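Local coordinates for protein glycosyl hydrolase (Rhizobium leguminosarum bv. trifolii, PDB 5NDX) that is a family 39 glycoside hydrolase, the bacterial orthologue of human alpha-L-iduronidase, that probably hydrolyses O-glycosidic bonds, at residues A[194-199]-A[254-259]; A[297-300]-A[304-307]. The protein carries 2 engineered substitutions. One frame throughout, in Å; residues are numbered along the deposited sequence.

Contact 1. Residues A[194-199]-A[254-259]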
ATOM      1  N   ALA A 194     -10.170 -11.121 -26.076  1.00 51.14           N
ATOM      2  CA  ALA A 194     -10.843 -12.419 -26.040  1.00 52.19           C
ATOM      3  C   ALA A 194     -11.691 -12.623 -24.796  1.00 51.58           C
ATOM      4  O   ALA A 194     -12.800 -13.161 -24.882  1.00 52.09           O
ATOM      5  CB  ALA A 194      -9.826 -13.540 -26.173  1.00 53.39           C
ATOM      6  N   LEU A 195     -11.219 -12.191 -23.625  1.00 50.05           N
ATOM      7  CA  LEU A 195     -11.987 -12.464 -22.403  1.00 49.47           C
ATOM      8  C   LEU A 195     -13.238 -11.597 -22.375  1.00 49.92           C
ATOM      9  O   LEU A 195     -14.307 -12.009 -21.924  1.00 51.09           O
ATOM     10  CB  LEU A 195     -11.135 -12.241 -21.165  1.00 49.65           C
ATOM     11  CG  LEU A 195     -11.473 -12.853 -19.785  1.00 52.32           C
ATOM     12  CD1 LEU A 195     -11.845 -11.818 -18.737  1.00 53.42           C
ATOM     13  CD2 LEU A 195     -12.470 -13.991 -19.776  1.00 52.13           C
ATOM     14  N   MET A 196     -13.086 -10.376 -22.854  1.00 50.10           N
ATOM     15  CA  MET A 196     -14.193  -9.449 -22.924  1.00 51.04           C
ATOM     16  C   MET A 196     -15.281  -9.977 -23.876  1.00 52.35           C
ATOM     17  O   MET A 196     -16.456  -9.938 -23.524  1.00 49.61           O
ATOM     18  CB  MET A 196     -13.686  -8.072 -23.377  1.00 50.73           C
ATOM     19  CG  MET A 196     -12.678  -7.420 -22.395  1.00 53.72           C
ATOM     20  SD  MET A 196     -12.991  -7.628 -20.620  1.00 53.03           S
ATOM     21  CE  MET A 196     -14.069  -6.297 -20.540  1.00 54.77           C
ATOM     22  N   ALA A 197     -14.870 -10.459 -25.059  1.00 51.59           N
ATOM     23  CA  ALA A 197     -15.799 -11.111 -26.006  1.00 55.65           C
ATOM     24  C   ALA A 197     -16.484 -12.302 -25.335  1.00 54.95           C
ATOM     25  O   ALA A 197     -17.710 -12.390 -25.316  1.00 54.87           O
ATOM     26  CB  ALA A 197     -15.070 -11.551 -27.280  1.00 53.72           C
ATOM     27  N   HIS A 198     -15.684 -13.166 -24.718  1.00 54.70           N
ATOM     28  CA  HIS A 198     -16.226 -14.315 -23.989  1.00 53.56           C
ATOM     29  C   HIS A 198     -17.211 -13.970 -22.898  1.00 52.83           C
ATOM     30  O   HIS A 198     -18.225 -14.656 -22.741  1.00 53.88           O
ATOM     31  CB  HIS A 198     -15.088 -15.136 -23.407  1.00 54.73           C
ATOM     32  CG  HIS A 198     -15.515 -16.456 -22.871  1.00 55.71           C
ATOM     33  ND1 HIS A 198     -15.533 -16.731 -21.527  1.00 56.56           N
ATOM     34  CD2 HIS A 198     -15.940 -17.583 -23.495  1.00 58.87           C
ATOM     35  CE1 HIS A 198     -15.964 -17.962 -21.340  1.00 59.35           C
ATOM     36  NE2 HIS A 198     -16.218 -18.504 -22.518  1.00 59.91           N
ATOM     37  N   CYS A 199     -16.929 -12.932 -22.116  1.00 52.01           N
ATOM     38  CA  CYS A 199     -17.831 -12.543 -21.013  1.00 49.78           C
ATOM     39  C   CYS A 199     -19.036 -11.732 -21.483  1.00 50.51           C
ATOM     40  O   CYS A 199     -20.016 -11.640 -20.772  1.00 51.34           O
ATOM     41  CB  CYS A 199     -17.062 -11.751 -19.926  1.00 49.99           C
ATOM     42  SG  CYS A 199     -15.911 -12.793 -18.988  1.00 51.60           S
ATOM     43  N   PRO A 254     -20.646  -2.685 -24.718  1.00 56.86           N
ATOM     44  CA  PRO A 254     -21.290  -1.673 -23.863  1.00 56.83           C
ATOM     45  C   PRO A 254     -21.901  -2.221 -22.577  1.00 57.07           C
ATOM     46  O   PRO A 254     -21.967  -1.505 -21.592  1.00 56.41           O
ATOM     47  CB  PRO A 254     -22.382  -1.063 -24.774  1.00 58.10           C
ATOM     48  CG  PRO A 254     -22.588  -2.063 -25.888  1.00 58.58           C
ATOM     49  CD  PRO A 254     -21.236  -2.704 -26.078  1.00 59.39           C
ATOM     50  N   ARG A 255     -22.314  -3.480 -22.569  1.00 58.45           N
ATOM     51  CA  ARG A 255     -22.870  -4.087 -21.351  1.00 61.18           C
ATOM     52  C   ARG A 255     -21.832  -4.222 -20.227  1.00 57.62           C
ATOM     53  O   ARG A 255     -22.204  -4.312 -19.082  1.00 54.48           O
ATOM     54  CB  ARG A 255     -23.478  -5.476 -21.659  1.00 66.32           C
ATOM     55  CG  ARG A 255     -24.413  -5.990 -20.572  1.00 74.79           C
ATOM     56  CD  ARG A 255     -25.191  -7.290 -20.897  1.00 79.32           C
ATOM     57  NE  ARG A 255     -24.528  -8.514 -20.381  1.00 79.93           N
ATOM     58  CZ  ARG A 255     -23.627  -9.247 -21.049  1.00 77.53           C
ATOM     59  NH1 ARG A 255     -23.265  -8.895 -22.273  1.00 76.21           N
ATOM     60  NH2 ARG A 255     -23.083 -10.339 -20.496  1.00 75.48           N
ATOM     61  N   LEU A 256     -20.549  -4.301 -20.569  1.00 54.31           N
ATOM     62  CA  LEU A 256     -19.466  -4.397 -19.588  1.00 54.01           C
ATOM     63  C   LEU A 256     -18.810  -3.055 -19.204  1.00 53.54           C
ATOM     64  O   LEU A 256     -18.108  -2.989 -18.208  1.00 53.66           O
ATOM     65  CB  LEU A 256     -18.383  -5.351 -20.096  1.00 51.73           C
ATOM     66  CG  LEU A 256     -18.848  -6.758 -20.538  1.00 52.29           C
ATOM     67  CD1 LEU A 256     -17.673  -7.514 -21.124  1.00 54.16           C
ATOM     68  CD2 LEU A 256     -19.497  -7.596 -19.455  1.00 53.42           C
ATOM     69  N   ALA A 257     -19.057  -1.999 -19.977  1.00 53.63           N
ATOM     70  CA  ALA A 257     -18.278  -0.755 -19.894  1.00 51.95           C
ATOM     71  C   ALA A 257     -18.422   0.002 -18.569  1.00 50.75           C
ATOM     72  O   ALA A 257     -17.517   0.748 -18.213  1.00 48.46           O
ATOM     73  CB  ALA A 257     -18.597   0.183 -21.065  1.00 51.23           C
ATOM     74  N   GLY A 258     -19.549  -0.185 -17.889  1.00 45.27           N
ATOM     75  CA  GLY A 258     -19.827   0.378 -16.579  1.00 46.92           C
ATOM     76  C   GLY A 258     -19.333  -0.440 -15.377  1.00 45.25           C
ATOM     77  O   GLY A 258     -19.490   0.017 -14.242  1.00 45.56           O
ATOM     78  N   LEU A 259     -18.708  -1.593 -15.614  1.00 41.81           N
ATOM     79  CA  LEU A 259     -18.174  -2.411 -14.527  1.00 43.50           C
ATOM     80  C   LEU A 259     -17.003  -1.717 -13.777  1.00 42.14           C
ATOM     81  O   LEU A 259     -16.338  -0.833 -14.317  1.00 41.77           O
ATOM     82  CB  LEU A 259     -17.681  -3.774 -15.030  1.00 43.50           C
ATOM     83  CG  LEU A 259     -18.747  -4.820 -15.410  1.00 46.13           C
ATOM     84  CD1 LEU A 259     -18.094  -6.051 -16.039  1.00 46.44           C
ATOM     85  CD2 LEU A 259     -19.601  -5.221 -14.211  1.00 46.35           C
TER

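Contact 2. Residues A[297-300]-A[304-307]. With SO4 (sulfate ion), chain E.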
ATOM      1  N   ARG A 297      -8.935  13.000 -10.382  1.00 32.91           N
ATOM      2  CA  ARG A 297      -9.369  14.173 -11.110  1.00 34.62           C
ATOM      3  C   ARG A 297      -9.842  13.856 -12.563  1.00 35.48           C
ATOM      4  O   ARG A 297     -10.783  14.454 -13.036  1.00 35.83           O
ATOM      5  CB  ARG A 297      -8.260  15.199 -11.112  1.00 36.41           C
ATOM      6  CG  ARG A 297      -8.528  16.445 -11.971  1.00 38.81           C
ATOM      7  CD  ARG A 297      -7.482  17.520 -11.756  1.00 38.35           C
ATOM      8  NE  ARG A 297      -6.126  16.931 -11.715  1.00 39.27           N
ATOM      9  CZ  ARG A 297      -5.388  16.591 -12.769  1.00 39.38           C
ATOM     10  NH1 ARG A 297      -5.789  16.859 -14.003  1.00 39.39           N
ATOM     11  NH2 ARG A 297      -4.217  16.015 -12.581  1.00 38.80           N
ATOM     12  N   ARG A 298      -9.203  12.933 -13.247  1.00 35.36           N
ATOM     13  CA  ARG A 298      -9.466  12.673 -14.663  1.00 36.57           C
ATOM     14  C   ARG A 298     -10.388  11.491 -14.919  1.00 39.57           C
ATOM     15  O   ARG A 298     -10.961  11.396 -16.018  1.00 41.01           O
ATOM     16  CB  ARG A 298      -8.148  12.444 -15.425  1.00 37.40           C
ATOM     17  CG  ARG A 298      -7.225  13.662 -15.395  1.00 38.38           C
ATOM     18  CD  ARG A 298      -5.933  13.490 -16.230  1.00 39.07           C
ATOM     19  NE  ARG A 298      -6.301  13.161 -17.597  1.00 39.37           N
ATOM     20  CZ  ARG A 298      -5.613  12.419 -18.461  1.00 39.98           C
ATOM     21  NH1 ARG A 298      -4.421  11.924 -18.191  1.00 39.85           N
ATOM     22  NH2 ARG A 298      -6.151  12.131 -19.622  1.00 41.99           N
ATOM     23  N   ILE A 299     -10.504  10.552 -13.963  1.00 36.97           N
ATOM     24  CA  ILE A 299     -11.372   9.417 -14.164  1.00 37.11           C
ATOM     25  C   ILE A 299     -12.614   9.467 -13.231  1.00 39.23           C
ATOM     26  O   ILE A 299     -13.751   9.402 -13.713  1.00 36.54           O
ATOM     27  CB  ILE A 299     -10.645   8.062 -14.076  1.00 37.09           C
ATOM     28  CG1 ILE A 299      -9.489   8.009 -15.078  1.00 38.19           C
ATOM     29  CG2 ILE A 299     -11.608   6.931 -14.447  1.00 37.91           C
ATOM     30  CD1 ILE A 299      -8.709   6.692 -15.070  1.00 38.22           C
ATOM     31  N   ILE A 300     -12.391   9.594 -11.930  1.00 37.47           N
ATOM     32  CA  ILE A 300     -13.441   9.409 -10.945  1.00 37.95           C
ATOM     33  C   ILE A 300     -14.342  10.623 -10.871  1.00 38.38           C
ATOM     34  O   ILE A 300     -15.536  10.469 -10.982  1.00 39.38           O
ATOM     35  CB  ILE A 300     -12.876   9.083  -9.573  1.00 38.28           C
ATOM     36  CG1 ILE A 300     -12.123   7.755  -9.652  1.00 38.10           C
ATOM     37  CG2 ILE A 300     -13.992   9.024  -8.523  1.00 41.08           C
ATOM     38  CD1 ILE A 300     -11.302   7.438  -8.434  1.00 38.34           C
ATOM     39  N   ALA A 304     -15.734   9.397 -15.851  1.00 43.36           N
ATOM     40  CA  ALA A 304     -15.370   8.844 -17.137  1.00 43.39           C
ATOM     41  C   ALA A 304     -15.347   7.321 -17.101  1.00 44.69           C
ATOM     42  O   ALA A 304     -15.423   6.669 -18.124  1.00 47.66           O
ATOM     43  CB  ALA A 304     -14.041   9.411 -17.594  1.00 42.90           C
ATOM     44  N   ALA A 305     -15.265   6.741 -15.917  1.00 42.63           N
ATOM     45  CA  ALA A 305     -15.328   5.311 -15.785  1.00 39.80           C
ATOM     46  C   ALA A 305     -15.543   4.974 -14.340  1.00 39.17           C
ATOM     47  O   ALA A 305     -15.323   5.814 -13.474  1.00 38.19           O
ATOM     48  CB  ALA A 305     -14.037   4.697 -16.266  1.00 40.47           C
ATOM     49  N   ASN A 306     -15.944   3.738 -14.057  1.00 39.23           N
ATOM     50  CA  ASN A 306     -16.170   3.305 -12.682  1.00 39.80           C
ATOM     51  C   ASN A 306     -14.828   2.821 -12.070  1.00 38.81           C
ATOM     52  O   ASN A 306     -14.678   1.662 -11.682  1.00 38.70           O
ATOM     53  CB  ASN A 306     -17.243   2.190 -12.702  1.00 42.39           C
ATOM     54  CG  ASN A 306     -17.741   1.802 -11.340  1.00 43.80           C
ATOM     55  OD1 ASN A 306     -17.446   2.453 -10.350  1.00 45.62           O
ATOM     56  ND2 ASN A 306     -18.540   0.748 -11.290  1.00 45.79           N
ATOM     57  N   PHE A 307     -13.857   3.723 -11.940  1.00 38.24           N
ATOM     58  CA  PHE A 307     -12.511   3.314 -11.524  1.00 37.12           C
ATOM     59  C   PHE A 307     -12.551   3.018 -10.029  1.00 35.31           C
ATOM     60  O   PHE A 307     -12.932   3.859  -9.262  1.00 35.89           O
ATOM     61  CB  PHE A 307     -11.439   4.351 -11.840  1.00 36.94           C
ATOM     62  CG  PHE A 307     -10.059   3.823 -11.641  1.00 36.06           C
ATOM     63  CD1 PHE A 307      -9.418   3.106 -12.651  1.00 35.23           C
ATOM     64  CD2 PHE A 307      -9.422   3.977 -10.420  1.00 35.90           C
ATOM     65  CE1 PHE A 307      -8.162   2.568 -12.427  1.00 34.77           C
ATOM     66  CE2 PHE A 307      -8.156   3.470 -10.203  1.00 34.25           C
ATOM     67  CZ  PHE A 307      -7.530   2.758 -11.215  1.00 35.54           C
TER
HETATM   68  S   SO4 E 704      -8.875  18.576 -15.302  1.00126.32           S
HETATM   69  O1  SO4 E 704      -8.073  19.817 -15.255  1.00125.60           O
HETATM   70  O2  SO4 E 704      -9.863  18.595 -14.192  1.00120.82           O
HETATM   71  O3  SO4 E 704      -9.578  18.493 -16.604  1.00140.70           O
HETATM   72  O4  SO4 E 704      -7.978  17.407 -15.201  1.00125.59           O

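Contact 1. Residues A[194-199]-A[254-259]
Leu256 reaches across to Met196 and Cys199, and the apolar part of the contact hangs on one of its methyl groups. CD1 of Leu256 lies 3.8 Å from Met196 CE and, from the same reach, 3.6 Å from Met196 O, so a single methyl meets both the end of a side chain and the helix backbone. Met196 turns to meet it: its CG stands beside the backbone N, and the chain then folds at chi2 (-39°) and again at chi3 (-85°), bringing the terminal methyl up to Leu256 CD1, the two side chains crossing at a slant. Cys199 adds a looser touch, its CB 4.4 Å from Leu256 CD1.

The polar part belongs to Arg255. Its NH2 gives a weak, bent hydrogen bond to Cys199 O, 3.3 Å long, placed near the C-terminal end of the helix, while NH1 pairs with Asp200 in a salt bridge that is the stronger hold on the guanidinium. A bend at chi3 swings that group toward the helix end.

Within the loop, a type I beta turn runs from Leu256 to Leu259, with Leu259 N bonded to Leu256 O at 3.0 Å. It thus reverses the chain directly after the leucine that carries the contact.

In this TIM barrel, the contact joins the C-terminal part of helix 190-200 to the loop leading from helix 235-252 into strand 261-263. Met196 also packs on Leu249 and on Ile217 of strand 216-219, Cys199 meets Ile214, and helix 155-171 covers Leu195 and His198.

Contact 2. Residues A[297-300]-A[304-307]
Ile299 O accepts a hydrogen bond from Ala304 N (2.9 Å), in the carbonyl plane, and ties the end of the helix to the chain leaving it five residues on. Beside this bond, Ile299 CG2 touches the Ala305 methyl (CB, 3.8 Å) and the Phe307 methylene (CB, 3.7 Å), which lie in directions about at right angles; with CG2 anti to the backbone N, this branch faces the departing chain. Ile300 adds its CG1, 4.1 Å from Phe307 CB, so both isoleucines touch the CB of Phe307 while its ring goes on to meet His295.

Further out, Arg297 NH1 bonds a sulfate O4 at 2.6 Å, the ion sitting at the guanidinium edge and probably coming from the crystallisation liquor. Glu293 and Asp391 also pair with this arginine. A leucine in its place would probably leave both carboxylates without their cationic mate and the sulfate without its hydrogen-bond donor here. Arg298 turns instead to Asp240 in a salt bridge.

Here the barrel's helix 282-300 passes into strand 307-310. Helix 235-252 packs against Ile299, Ala304 and Ala305, helix 390-393 lies at the arginines, and Phe307 touches Ile261 and Asn263 of strand 261-263.

Overall arrangement
Contact 2 joins a barrel helix to the strand that follows it; contact 1 sets a helix against a helix-to-strand loop later in the barrel. Contact 1 closes before contact 2 opens along the chain, and their centres lie about 18 Å apart. Their loops touch directly: Asn306 ND2 of contact 2 probably hydrogen-bonds Gly258 O of contact 1, 3.2 Å away, and backbone hydrogen bonds join Asn306 to Ile261. Neither contact reaches an annotated site, but the chain soon does, since Pro260 and Thr308, next to Leu259 and Phe307, line a pocket holding the bound coumarin glycoside. A bound ligand lies about 13 Å from the Leu256 side chain and about 10 Å from that of Phe307.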